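Cellulosomal scaffoldin anchoring protein C (Acetivibrio cellulolyticus, PDB 4UYP) attaches cellulosomes to the bacterial cell surface, its third cohesin domain, present here, binding the dockerin of the adaptor scaffoldin ScaB. Local coordinates at residues C[1-7]-C[131-137]; C[13-19]-C[95-101]; C[21-27]-C[87-93]; C[31-37]-C[118-124]. All coordinates share one frame; numbering follows the deposited sequence. Where two conformers were deposited one is given.

Interaction 1 of 4, residues C[1-7]-C[131-137]; sequences MLQVDIG and NVVYNDG. With SO4 (sulfate ion), chain T; SO4 (sulfate ion), chain P.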
# COMPACT_ATOMS: atom_id res chain seq x y z
N MET C 1 -5.53 -14.64 -18.02
CA MET C 1 -4.35 -14.57 -17.11
C MET C 1 -4.81 -14.78 -15.69
O MET C 1 -6.03 -14.83 -15.45
CB MET C 1 -3.70 -13.23 -17.24
CG MET C 1 -4.53 -12.08 -16.75
SD MET C 1 -4.03 -10.69 -17.73
CE MET C 1 -4.83 -11.19 -19.27
N LEU C 2 -3.84 -15.03 -14.82
CA LEU C 2 -4.16 -15.23 -13.38
C LEU C 2 -4.90 -14.00 -12.86
O LEU C 2 -4.46 -12.87 -13.11
CB LEU C 2 -2.82 -15.34 -12.69
CG LEU C 2 -2.89 -15.47 -11.16
CD1 LEU C 2 -3.65 -16.69 -10.68
CD2 LEU C 2 -1.46 -15.47 -10.54
N GLN C 3 -5.97 -14.29 -12.11
CA GLN C 3 -6.81 -13.17 -11.53
C GLN C 3 -6.89 -13.46 -10.04
O GLN C 3 -7.31 -14.55 -9.59
CB GLN C 3 -8.22 -13.23 -12.14
CG GLN C 3 -8.33 -12.93 -13.64
CD GLN C 3 -9.70 -13.31 -14.19
OE1 GLN C 3 -10.68 -13.49 -13.44
NE2 GLN C 3 -9.77 -13.48 -15.51
N VAL C 4 -6.57 -12.38 -9.33
CA VAL C 4 -6.70 -12.43 -7.82
C VAL C 4 -7.92 -11.54 -7.47
O VAL C 4 -8.01 -10.38 -7.90
CB VAL C 4 -5.46 -11.88 -7.21
CG1 VAL C 4 -5.55 -11.97 -5.64
CG2 VAL C 4 -4.27 -12.72 -7.68
N ASP C 5 -8.79 -12.11 -6.67
CA ASP C 5 -10.05 -11.38 -6.29
C ASP C 5 -10.04 -11.24 -4.77
O ASP C 5 -9.99 -12.29 -4.06
CB ASP C 5 -11.23 -12.13 -6.70
CG ASP C 5 -12.49 -11.39 -6.40
OD1 ASP C 5 -12.92 -10.56 -7.21
OD2 ASP C 5 -13.10 -11.67 -5.26
N ILE C 6 -10.19 -10.01 -4.27
CA ILE C 6 -10.50 -9.76 -2.82
C ILE C 6 -12.00 -9.67 -2.74
O ILE C 6 -12.62 -8.74 -3.36
CB ILE C 6 -9.81 -8.50 -2.34
CG1 ILE C 6 -8.27 -8.59 -2.50
CG2 ILE C 6 -10.22 -8.16 -0.90
CD1 ILE C 6 -7.59 -7.33 -2.05
N GLY C 7 -12.69 -10.56 -2.05
CA GLY C 7 -14.15 -10.57 -1.99
C GLY C 7 -14.68 -9.38 -1.18
O GLY C 7 -13.99 -8.85 -0.30
N ASN C 131 1.70 -10.88 -15.83
CA ASN C 131 0.41 -10.36 -16.20
C ASN C 131 -0.78 -10.70 -15.34
O ASN C 131 -1.91 -10.76 -15.82
CB ASN C 131 0.07 -10.84 -17.62
CG ASN C 131 0.06 -12.31 -17.73
OD1 ASN C 131 0.51 -13.02 -16.81
ND2 ASN C 131 -0.45 -12.82 -18.85
N VAL C 132 -0.60 -10.59 -14.06
CA VAL C 132 -1.68 -10.91 -13.13
C VAL C 132 -2.59 -9.71 -12.95
O VAL C 132 -2.08 -8.52 -12.99
CB VAL C 132 -1.03 -11.16 -11.76
CG1 VAL C 132 -2.05 -11.62 -10.71
CG2 VAL C 132 0.04 -12.15 -11.86
N VAL C 133 -3.85 -9.97 -12.88
CA VAL C 133 -4.95 -8.98 -12.67
C VAL C 133 -5.46 -9.06 -11.22
O VAL C 133 -5.56 -10.11 -10.65
CB VAL C 133 -6.09 -9.16 -13.69
CG1 VAL C 133 -6.35 -10.58 -14.04
CG2 VAL C 133 -7.41 -8.48 -13.30
N TYR C 134 -5.92 -7.94 -10.71
CA TYR C 134 -6.45 -7.96 -9.35
C TYR C 134 -7.79 -7.30 -9.33
O TYR C 134 -8.03 -6.34 -10.11
CB TYR C 134 -5.64 -7.03 -8.53
CG TYR C 134 -4.21 -7.07 -8.47
CD1 TYR C 134 -3.48 -8.24 -8.62
CD2 TYR C 134 -3.54 -5.90 -8.23
CE1 TYR C 134 -2.11 -8.26 -8.56
CE2 TYR C 134 -2.19 -5.88 -8.09
CZ TYR C 134 -1.49 -7.01 -8.25
OH TYR C 134 -0.17 -6.94 -8.13
N ASN C 135 -8.70 -7.72 -8.46
CA ASN C 135 -9.99 -7.10 -8.36
C ASN C 135 -10.17 -6.91 -6.83
O ASN C 135 -10.33 -7.93 -6.12
CB ASN C 135 -11.09 -7.95 -8.92
CG ASN C 135 -10.99 -8.17 -10.43
OD1 ASN C 135 -11.51 -9.15 -10.94
ND2 ASN C 135 -10.34 -7.29 -11.11
N ASP C 136 -10.12 -5.67 -6.36
CA ASP C 136 -10.17 -5.36 -4.91
C ASP C 136 -11.64 -5.55 -4.39
O ASP C 136 -12.61 -5.75 -5.11
CB ASP C 136 -9.73 -3.92 -4.69
CG ASP C 136 -8.24 -3.68 -4.82
OD1 ASP C 136 -7.57 -4.73 -4.96
OD2 ASP C 136 -7.87 -2.47 -4.75
N GLY C 137 -11.72 -5.50 -3.04
CA GLY C 137 -13.00 -5.74 -2.33
C GLY C 137 -13.36 -4.52 -1.52
O GLY C 137 -12.56 -3.63 -1.23
S SO4 T . 2.94 -14.63 -17.78
O1 SO4 T . 2.82 -14.84 -19.27
O2 SO4 T . 1.83 -13.66 -17.45
O3 SO4 T . 4.31 -13.92 -17.43
O4 SO4 T . 2.75 -15.86 -17.17
S SO4 P . -10.16 -2.62 -8.75
O1 SO4 P . -11.48 -3.41 -8.80
O2 SO4 P . -9.62 -2.31 -10.15
O3 SO4 P . -9.23 -3.58 -8.07
O4 SO4 P . -10.17 -1.27 -8.06
O HOH W 1 -1.16 -15.06 -15.88
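Val4 sits at the packed heart of this contact, its CG2 lying 3.9 Å from CG1 of Val132, with the two side chains crossing obliquely on the inner face of the sheet. Leu2 runs alongside Val132 and points the same way, CD2 meeting CG2 at 3.9 Å. With CG anti to its backbone N (chi1 177°), Leu2 reaches Phe121 as well. Below this greasy layer strands 3-6 and 133-135 run parallel in a closely matched ladder: Val133 N to Leu2 O, Val4 N to Val133 O (2.8 Å, 176° at the hydrogen), Asn135 N to Val4 O, and Ile6 N to Asn135 O (2.8 Å).

The other face, partly exposed, is looser. Asp5 OD1 comes no nearer to Asn135 than 3.6 Å, at CB. Past the end of strand 133-135, Asp136 N donates to a sulfate oxygen, O3, at 2.8 Å, while its OD1 accepts from Thr114 N.

Asp5, Ile6, Asn135 and Asp136 form a calcium site seen crystallographically in this protein; no calcium is bound to this chain in the model. The sulfate, probably from the crystallisation liquor, accepts from Asp136 N of both this chain and the second subunit, which suggests that the paired N-H groups can attract an anion.

Interaction 2 of 4, residues C[13-19]-C[95-101]; sequences AGSVVSV and TINFKVS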
# COMPACT_ATOMS: atom_id res chain seq x y z
N ALA C 13 -21.40 -2.63 12.69
CA ALA C 13 -20.36 -2.11 13.58
C ALA C 13 -20.11 -3.09 14.70
O ALA C 13 -21.02 -3.63 15.28
CB ALA C 13 -20.89 -0.80 14.21
N GLY C 14 -18.81 -3.27 14.99
CA GLY C 14 -18.49 -4.20 16.08
C GLY C 14 -18.34 -5.65 15.70
O GLY C 14 -17.89 -6.47 16.50
N SER C 15 -18.71 -6.05 14.45
CA SER C 15 -18.72 -7.42 14.04
C SER C 15 -17.36 -7.85 13.47
O SER C 15 -16.50 -7.01 13.13
CB SER C 15 -19.82 -7.66 12.92
OG SER C 15 -19.41 -7.03 11.69
N VAL C 16 -17.24 -9.15 13.29
CA VAL C 16 -16.12 -9.73 12.51
C VAL C 16 -16.71 -10.20 11.17
O VAL C 16 -17.68 -10.94 11.15
CB VAL C 16 -15.40 -10.86 13.21
CG1 VAL C 16 -14.36 -11.49 12.24
CG2 VAL C 16 -14.68 -10.34 14.45
N VAL C 17 -16.15 -9.69 10.07
CA VAL C 17 -16.53 -10.07 8.69
C VAL C 17 -15.37 -10.83 8.05
O VAL C 17 -14.22 -10.74 8.53
CB VAL C 17 -16.92 -8.86 7.84
CG1 VAL C 17 -18.09 -8.11 8.51
CG2 VAL C 17 -15.79 -7.87 7.65
N SER C 18 -15.64 -11.60 7.00
CA SER C 18 -14.58 -12.33 6.39
C SER C 18 -14.48 -11.96 4.90
O SER C 18 -15.51 -11.86 4.16
CB SER C 18 -14.80 -13.81 6.57
OG SER C 18 -14.98 -14.16 7.91
N VAL C 19 -13.22 -11.75 4.51
CA VAL C 19 -12.88 -11.33 3.16
C VAL C 19 -12.02 -12.47 2.55
O VAL C 19 -10.83 -12.56 2.86
CB VAL C 19 -12.09 -9.98 3.27
CG1 VAL C 19 -11.49 -9.59 1.91
CG2 VAL C 19 -13.04 -8.85 3.72
N THR C 95 -8.36 -16.26 3.76
CA THR C 95 -9.48 -15.40 4.15
C THR C 95 -9.02 -14.53 5.29
O THR C 95 -8.44 -15.02 6.26
CB THR C 95 -10.66 -16.23 4.57
OG1 THR C 95 -11.05 -17.09 3.47
CG2 THR C 95 -11.90 -15.36 4.93
N ILE C 96 -9.29 -13.24 5.17
CA ILE C 96 -8.90 -12.30 6.25
C ILE C 96 -10.16 -12.03 7.10
O ILE C 96 -11.20 -11.65 6.48
CB ILE C 96 -8.37 -10.99 5.73
CG1 ILE C 96 -7.13 -11.28 4.85
CG2 ILE C 96 -7.96 -10.06 6.89
CD1 ILE C 96 -6.76 -10.04 4.06
N ASN C 97 -10.14 -12.30 8.40
CA ASN C 97 -11.26 -11.92 9.26
C ASN C 97 -11.02 -10.58 9.88
O ASN C 97 -10.06 -10.43 10.63
CB ASN C 97 -11.40 -13.01 10.30
CG ASN C 97 -11.55 -14.40 9.64
OD1 ASN C 97 -12.46 -14.59 8.84
ND2 ASN C 97 -10.68 -15.32 10.02
N PHE C 98 -11.84 -9.62 9.48
CA PHE C 98 -11.65 -8.22 9.90
C PHE C 98 -12.67 -7.82 10.98
O PHE C 98 -13.88 -8.12 10.85
CB PHE C 98 -11.94 -7.26 8.76
CG PHE C 98 -10.83 -7.13 7.72
CD1 PHE C 98 -9.71 -6.39 8.04
CD2 PHE C 98 -10.90 -7.75 6.51
CE1 PHE C 98 -8.70 -6.17 7.10
CE2 PHE C 98 -9.85 -7.52 5.53
CZ PHE C 98 -8.80 -6.74 5.85
N LYS C 99 -12.19 -7.25 12.06
CA LYS C 99 -13.09 -6.58 13.04
C LYS C 99 -13.44 -5.18 12.54
O LYS C 99 -12.58 -4.35 12.32
CB LYS C 99 -12.28 -6.50 14.41
CG LYS C 99 -12.89 -5.52 15.41
CD LYS C 99 -14.16 -6.09 15.89
CE LYS C 99 -14.68 -5.24 17.11
NZ LYS C 99 -14.76 -3.84 16.84
N VAL C 100 -14.76 -4.96 12.36
CA VAL C 100 -15.30 -3.65 12.02
C VAL C 100 -15.34 -2.80 13.32
O VAL C 100 -15.94 -3.25 14.31
CB VAL C 100 -16.71 -3.78 11.44
CG1 VAL C 100 -17.25 -2.40 11.10
CG2 VAL C 100 -16.65 -4.67 10.16
N SER C 101 -14.79 -1.60 13.19
CA SER C 101 -14.78 -0.72 14.39
C SER C 101 -16.18 -0.60 15.05
O SER C 101 -17.20 -0.51 14.34
CB SER C 101 -14.29 0.56 13.96
OG SER C 101 -14.40 1.51 15.06
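The Phe98 ring takes Val19 at its edge, CG2 lying near the ring plane and 3.7 Å from CD2, while Ile96 CG2 rests over one face, 3.4 Å above the plane and offset toward the rim. Phe40 meets the same ring edge-to-face. This is an antiparallel strand pair of the cohesin jelly-roll sandwich, and Phe98, Ile96, Val17 and Val19 supply its inward layer, with Ile139 packing on Phe98 and on both valines.

Val17 CG2 leans on Phe98 CB. Its CG1 touches Val100 CG2 at 4.1 Å, extending the apolar row toward the end of the strand. The backbone ladder is regular in the middle: Val17 and Phe98 exchange two hydrogen bonds, as do Val19 and Ile96, and Val100 N donates to Ser15 O at 2.8 Å. Beyond Ser15 the pairing frays: Gly14 N divides itself between Val100 O and Ser101 O, both weakly. Lys99 bends back here at chi2 (70°), laying CE 3.5 Å from Gly14 O.

The outer face is polar. Asn97 has CG beside its own backbone N (chi1 -54°), which brings the amide across to the partner strand; its ND2 turns to Ser49 OG and Asp51 OD2 of strand 45-52. In the conformer of Ser18 modelled here, Asn97 OD1 accepts from Ser18 OG at 2.7 Å, the hydroxyl lying in the plane of the amide carbonyl.

Interaction 3 of 4, residues C[21-27]-C[87-93]; sequences ITFTNVP and IDSDGVF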
# COMPACT_ATOMS: atom_id res chain seq x y z
N ILE C 21 -9.75 -14.30 -0.34
CA ILE C 21 -8.85 -13.98 -1.42
C ILE C 21 -8.82 -15.23 -2.33
O ILE C 21 -8.39 -16.32 -1.91
CB ILE C 21 -7.44 -13.59 -0.98
CG1 ILE C 21 -7.42 -12.35 -0.04
CG2 ILE C 21 -6.53 -13.42 -2.22
CD1 ILE C 21 -6.25 -12.26 0.89
N THR C 22 -9.31 -15.05 -3.57
CA THR C 22 -9.54 -16.16 -4.51
C THR C 22 -8.57 -16.01 -5.67
O THR C 22 -8.33 -14.89 -6.16
CB THR C 22 -10.99 -16.20 -5.08
OG1 THR C 22 -11.93 -16.19 -4.00
CG2 THR C 22 -11.24 -17.41 -6.07
N PHE C 23 -8.02 -17.12 -6.14
CA PHE C 23 -7.23 -17.09 -7.36
C PHE C 23 -7.97 -17.91 -8.48
O PHE C 23 -8.49 -19.02 -8.27
CB PHE C 23 -5.94 -17.90 -7.17
CG PHE C 23 -4.91 -17.34 -6.18
CD1 PHE C 23 -5.03 -16.05 -5.64
CD2 PHE C 23 -3.82 -18.14 -5.79
CE1 PHE C 23 -4.06 -15.57 -4.72
CE2 PHE C 23 -2.82 -17.63 -4.94
CZ PHE C 23 -2.95 -16.35 -4.41
N THR C 24 -8.05 -17.24 -9.64
CA THR C 24 -8.75 -17.81 -10.82
C THR C 24 -7.73 -17.85 -11.96
O THR C 24 -6.91 -17.01 -12.10
CB THR C 24 -10.04 -16.96 -11.10
OG1 THR C 24 -10.98 -17.28 -10.05
CG2 THR C 24 -10.77 -17.44 -12.41
N ASN C 25 -7.91 -18.86 -12.84
CA ASN C 25 -6.98 -19.06 -14.00
C ASN C 25 -5.53 -19.26 -13.53
O ASN C 25 -4.53 -18.72 -14.07
CB ASN C 25 -7.03 -17.89 -14.99
CG ASN C 25 -8.41 -17.61 -15.51
OD1 ASN C 25 -9.26 -18.45 -15.62
ND2 ASN C 25 -8.65 -16.34 -15.67
N VAL C 26 -5.41 -20.05 -12.44
CA VAL C 26 -4.05 -20.35 -11.96
C VAL C 26 -3.30 -21.18 -13.07
O VAL C 26 -3.90 -22.16 -13.51
CB VAL C 26 -4.14 -21.13 -10.64
CG1 VAL C 26 -2.79 -21.69 -10.15
CG2 VAL C 26 -4.77 -20.23 -9.51
N PRO C 27 -2.05 -20.89 -13.29
CA PRO C 27 -1.32 -21.65 -14.34
C PRO C 27 -1.20 -23.08 -13.88
O PRO C 27 -0.77 -23.40 -12.76
CB PRO C 27 0.04 -20.94 -14.39
CG PRO C 27 0.20 -20.26 -13.03
CD PRO C 27 -1.24 -19.76 -12.81
N ILE C 87 0.76 -24.38 -6.09
CA ILE C 87 -0.62 -23.90 -6.33
C ILE C 87 -0.82 -23.97 -7.85
O ILE C 87 -0.14 -23.21 -8.59
CB ILE C 87 -0.79 -22.52 -5.75
CG1 ILE C 87 -0.79 -22.56 -4.21
CG2 ILE C 87 -2.18 -21.93 -6.20
CD1 ILE C 87 -0.85 -21.19 -3.59
N ASP C 88 -1.65 -24.94 -8.27
CA ASP C 88 -1.83 -25.12 -9.71
C ASP C 88 -3.28 -25.36 -10.03
O ASP C 88 -3.62 -25.97 -11.11
CB ASP C 88 -0.98 -26.30 -10.22
CG ASP C 88 -1.41 -27.58 -9.66
OD1 ASP C 88 -2.26 -27.73 -8.76
OD2 ASP C 88 -0.71 -28.65 -10.08
N SER C 89 -4.23 -24.87 -9.22
CA SER C 89 -5.64 -24.97 -9.47
C SER C 89 -6.34 -23.77 -8.81
O SER C 89 -5.68 -23.02 -8.00
CB SER C 89 -6.21 -26.24 -8.83
OG SER C 89 -6.00 -26.36 -7.42
N ASP C 90 -7.62 -23.55 -9.12
CA ASP C 90 -8.29 -22.32 -8.68
C ASP C 90 -8.98 -22.53 -7.37
O ASP C 90 -9.42 -23.60 -7.03
CB ASP C 90 -9.35 -21.90 -9.70
CG ASP C 90 -8.79 -21.54 -11.06
OD1 ASP C 90 -7.57 -21.53 -11.26
OD2 ASP C 90 -9.62 -21.07 -11.91
N GLY C 91 -9.03 -21.42 -6.57
CA GLY C 91 -9.78 -21.58 -5.31
C GLY C 91 -9.39 -20.49 -4.36
O GLY C 91 -8.85 -19.48 -4.72
N VAL C 92 -9.74 -20.71 -3.09
CA VAL C 92 -9.45 -19.73 -2.04
C VAL C 92 -8.02 -19.91 -1.52
O VAL C 92 -7.63 -21.02 -0.99
CB VAL C 92 -10.45 -19.92 -0.89
CG1 VAL C 92 -10.16 -18.90 0.23
CG2 VAL C 92 -11.90 -19.66 -1.42
N PHE C 93 -7.25 -18.83 -1.62
CA PHE C 93 -5.91 -18.82 -1.12
C PHE C 93 -5.93 -18.56 0.39
O PHE C 93 -5.19 -19.22 1.11
CB PHE C 93 -5.15 -17.69 -1.84
CG PHE C 93 -3.81 -17.38 -1.27
CD1 PHE C 93 -2.77 -18.36 -1.40
CD2 PHE C 93 -3.53 -16.16 -0.74
CE1 PHE C 93 -1.46 -18.06 -0.93
CE2 PHE C 93 -2.24 -15.89 -0.23
CZ PHE C 93 -1.27 -16.86 -0.32
O HOH W 2 -9.47 -21.52 -14.58
O HOH W 3 -6.14 -23.56 -12.60
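Asp90 reaches across to the turn after strand 21-24, and each of its carboxylate oxygens is gripped twice. OD1 accepts from Val26 N at 2.9 Å on the syn side, 19° out of the carboxylate plane, and from a water that also donates to Val26 O. OD2 takes Asn25 N at 2.9 Å, met from above that plane, and a second water at 2.7 Å that also donates to Asn25 OD1. Holding CG beside its backbone N (chi1 -64°) sets the carboxylate against two successive N-H groups, which limits its rotation. Asn25 ND2 meanwhile ties the turn to Met1 O.

Farther along, the chains pair as antiparallel strands: Phe23 and Gly91 exchange two hydrogen bonds, and Phe93 N donates to Ile21 O. On the inner side the Phe23 and Phe93 rings lie almost parallel but slid apart, with CZ of Phe23 3.4 Å from CG of Phe93. The slide brings Phe93 CB over the face of Phe23, 3.8 Å from its centroid, in a CH-pi contact. Ile87 CG2 closes on the edge of the Phe23 ring and, at 4.0 Å, on Val26 CG1. Leu34 and, edge-to-face, Phe121 also pack on Phe23.

Four donors around one carboxylate would be expected to stabilise its negative charge, so Asp90 is probably ionised: a charged clasp at the outer end of an antiparallel strand pair whose inner side is lined by Ile21, Phe23 and Phe93.

Interaction 4 of 4, residues C[31-37]-C[118-124]; sequences IYALSFR and YTSFYYS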
# COMPACT_ATOMS: atom_id res chain seq x y z
N ILE C 31 2.26 -22.10 -9.38
CA ILE C 31 2.86 -20.95 -8.74
C ILE C 31 3.80 -21.47 -7.66
O ILE C 31 3.34 -22.22 -6.75
CB ILE C 31 1.76 -20.06 -8.09
CG1 ILE C 31 0.73 -19.58 -9.13
CG2 ILE C 31 2.48 -18.89 -7.40
CD1 ILE C 31 -0.53 -18.89 -8.45
N TYR C 32 5.09 -21.18 -7.81
CA TYR C 32 6.08 -21.64 -6.84
C TYR C 32 6.21 -20.71 -5.62
O TYR C 32 6.60 -21.17 -4.54
CB TYR C 32 7.42 -21.68 -7.66
CG TYR C 32 8.61 -22.23 -6.93
CD1 TYR C 32 8.60 -23.58 -6.48
CD2 TYR C 32 9.72 -21.47 -6.65
CE1 TYR C 32 9.73 -24.11 -5.87
CE2 TYR C 32 10.89 -22.00 -6.04
CZ TYR C 32 10.86 -23.32 -5.64
OH TYR C 32 11.96 -23.89 -5.04
N ALA C 33 6.04 -19.39 -5.85
CA ALA C 33 6.24 -18.46 -4.70
C ALA C 33 5.38 -17.25 -5.01
O ALA C 33 5.22 -16.84 -6.14
CB ALA C 33 7.70 -18.04 -4.54
N LEU C 34 4.85 -16.61 -3.96
CA LEU C 34 4.06 -15.37 -4.14
C LEU C 34 4.06 -14.65 -2.83
O LEU C 34 4.20 -15.22 -1.73
CB LEU C 34 2.62 -15.68 -4.61
CG LEU C 34 1.69 -16.27 -3.52
CD1 LEU C 34 0.84 -15.10 -2.94
CD2 LEU C 34 0.77 -17.32 -4.19
N SER C 35 3.91 -13.34 -2.94
CA SER C 35 3.48 -12.52 -1.76
C SER C 35 2.23 -11.74 -2.19
O SER C 35 2.05 -11.41 -3.33
CB SER C 35 4.59 -11.57 -1.30
OG SER C 35 4.86 -10.61 -2.31
N PHE C 36 1.39 -11.54 -1.18
CA PHE C 36 0.15 -10.84 -1.45
C PHE C 36 -0.10 -9.91 -0.29
O PHE C 36 -0.10 -10.37 0.87
CB PHE C 36 -1.04 -11.83 -1.59
CG PHE C 36 -2.35 -11.15 -1.88
CD1 PHE C 36 -2.55 -10.71 -3.14
CD2 PHE C 36 -3.29 -10.87 -0.86
CE1 PHE C 36 -3.64 -10.01 -3.53
CE2 PHE C 36 -4.46 -10.09 -1.28
CZ PHE C 36 -4.55 -9.75 -2.58
N ARG C 37 -0.21 -8.58 -0.50
CA ARG C 37 -0.46 -7.65 0.61
C ARG C 37 -1.68 -6.84 0.32
O ARG C 37 -1.88 -6.38 -0.81
CB ARG C 37 0.73 -6.72 0.69
CG ARG C 37 0.48 -5.73 1.84
CD ARG C 37 1.64 -4.77 2.13
NE ARG C 37 2.79 -5.53 2.54
CZ ARG C 37 3.82 -4.92 3.08
NH1 ARG C 37 3.89 -3.60 3.30
NH2 ARG C 37 4.89 -5.62 3.46
N TYR C 118 4.06 -4.78 -3.15
CA TYR C 118 4.39 -5.82 -2.19
C TYR C 118 3.75 -7.17 -2.61
O TYR C 118 3.84 -8.15 -1.82
CB TYR C 118 3.91 -5.46 -0.73
CG TYR C 118 4.74 -4.35 -0.18
CD1 TYR C 118 4.26 -3.02 -0.41
CD2 TYR C 118 5.87 -4.59 0.60
CE1 TYR C 118 5.02 -1.96 0.13
CE2 TYR C 118 6.65 -3.52 1.12
CZ TYR C 118 6.11 -2.22 0.89
OH TYR C 118 6.87 -1.14 1.35
N THR C 119 3.17 -7.22 -3.77
CA THR C 119 2.45 -8.40 -4.27
C THR C 119 3.15 -8.82 -5.52
O THR C 119 3.28 -8.01 -6.48
CB THR C 119 1.02 -8.05 -4.59
OG1 THR C 119 0.38 -7.63 -3.34
CG2 THR C 119 0.17 -9.20 -5.16
N SER C 120 3.53 -10.11 -5.57
CA SER C 120 4.20 -10.63 -6.81
C SER C 120 3.99 -12.12 -6.82
O SER C 120 3.81 -12.77 -5.78
CB SER C 120 5.71 -10.39 -6.88
OG SER C 120 6.48 -11.12 -5.92
N PHE C 121 4.04 -12.71 -8.00
CA PHE C 121 3.77 -14.15 -8.24
C PHE C 121 4.83 -14.73 -9.15
O PHE C 121 5.21 -14.04 -10.13
CB PHE C 121 2.44 -14.34 -8.90
CG PHE C 121 1.25 -13.99 -8.02
CD1 PHE C 121 0.88 -12.66 -7.84
CD2 PHE C 121 0.53 -14.96 -7.46
CE1 PHE C 121 -0.26 -12.42 -6.99
CE2 PHE C 121 -0.59 -14.72 -6.66
CZ PHE C 121 -0.93 -13.43 -6.41
N TYR C 122 5.32 -15.90 -8.80
CA TYR C 122 6.48 -16.52 -9.55
C TYR C 122 6.13 -17.95 -9.96
O TYR C 122 5.68 -18.75 -9.16
CB TYR C 122 7.71 -16.52 -8.70
CG TYR C 122 8.37 -15.15 -8.64
CD1 TYR C 122 7.89 -14.12 -7.78
CD2 TYR C 122 9.41 -14.82 -9.51
CE1 TYR C 122 8.47 -12.88 -7.82
CE2 TYR C 122 9.93 -13.55 -9.56
CZ TYR C 122 9.49 -12.59 -8.70
OH TYR C 122 9.99 -11.29 -8.72
N TYR C 123 6.43 -18.28 -11.21
CA TYR C 123 6.41 -19.69 -11.67
C TYR C 123 7.63 -20.49 -11.16
O TYR C 123 7.50 -21.69 -11.02
CB TYR C 123 6.67 -19.62 -13.19
CG TYR C 123 5.54 -19.05 -14.03
CD1 TYR C 123 4.27 -19.65 -14.08
CD2 TYR C 123 5.79 -17.89 -14.81
CE1 TYR C 123 3.28 -19.12 -14.87
CE2 TYR C 123 4.75 -17.40 -15.64
CZ TYR C 123 3.54 -18.03 -15.65
OH TYR C 123 2.48 -17.52 -16.43
N SER C 124 8.75 -19.80 -10.80
CA SER C 124 9.96 -20.47 -10.30
C SER C 124 10.77 -19.40 -9.64
O SER C 124 10.33 -18.21 -9.60
CB SER C 124 10.74 -20.99 -11.56
OG SER C 124 11.33 -19.84 -12.21
O HOH W 4 7.28 -10.13 -3.54
O HOH W 5 3.78 -8.55 1.13
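Arg37 lays its guanidinium flat on the Tyr118 ring, NH1 over the centre of the face, planes 11° apart, with CZ 3.6 Å from the ring centroid: stack and cation-pi at once. The arginine stays extended as far as CD and then bends at chi3 (-62°), and the crook of the bent chain takes in Tyr118 CB, 3.5 Å from NE. Its NH2 goes on to Val25 O of the ScaB dockerin chain, so the tyrosine holds flat a group used at the interface.

On the inner side Leu34 and Phe121 lie shoulder to shoulder. The CD2 corner of the Phe121 ring fills the notch between Leu34 CB, 3.6 Å away, and Ile31 CD1, while CD2 of the leucine lies near CE2. Thr119 is a smaller bump: its methyl CG2 presses on Phe36 CD1 at 3.7 Å, and its OG1, turned the other way, accepts from Arg37 N and also bonds to Asn115 O.

The outer side is polar, and Ser35 OG donates to Tyr118 O at 2.7 Å from above the carbonyl plane. At the opposite end Tyr32 and Ala33 both face Tyr122 in a classic beta bulge. Tyr122 O accepts from Tyr32 N at 2.8 Å and more weakly from Ala33 N, and Tyr32 OH then binds Asp59 of the dockerin chain.

Strand 33-37 lies between this partner and strand 72-78, with Phe77 and Met75 packing on Leu34 and Phe36, while Val4 of strand 3-11 fills in beneath Phe36 and Phe121.

All four contacts belong to one cohesin domain, whose sheet runs 45-52, 91-100, 16-24, 3-11, 133-141, 109-122, 33-39, 72-78, 62-67. Interactions 2 and 3 are the two ends of one strand pair, 16-24 with 91-100, their centres 23 Å apart. Interaction 1 joins the first and last strands and encloses the others along the chain; interaction 4 alternates with 2 and 3. Centres of 1 and 3 lie 10 Å apart, bridged by the bond from Thr24 N to Gln3 O (2.8 Å). Val4, Phe23, Phe36 and Phe121 bring interactions 1, 3 and 4 into one core, behind the dockerin-binding surface that interaction 4 carries; interaction 2 lies at the other end.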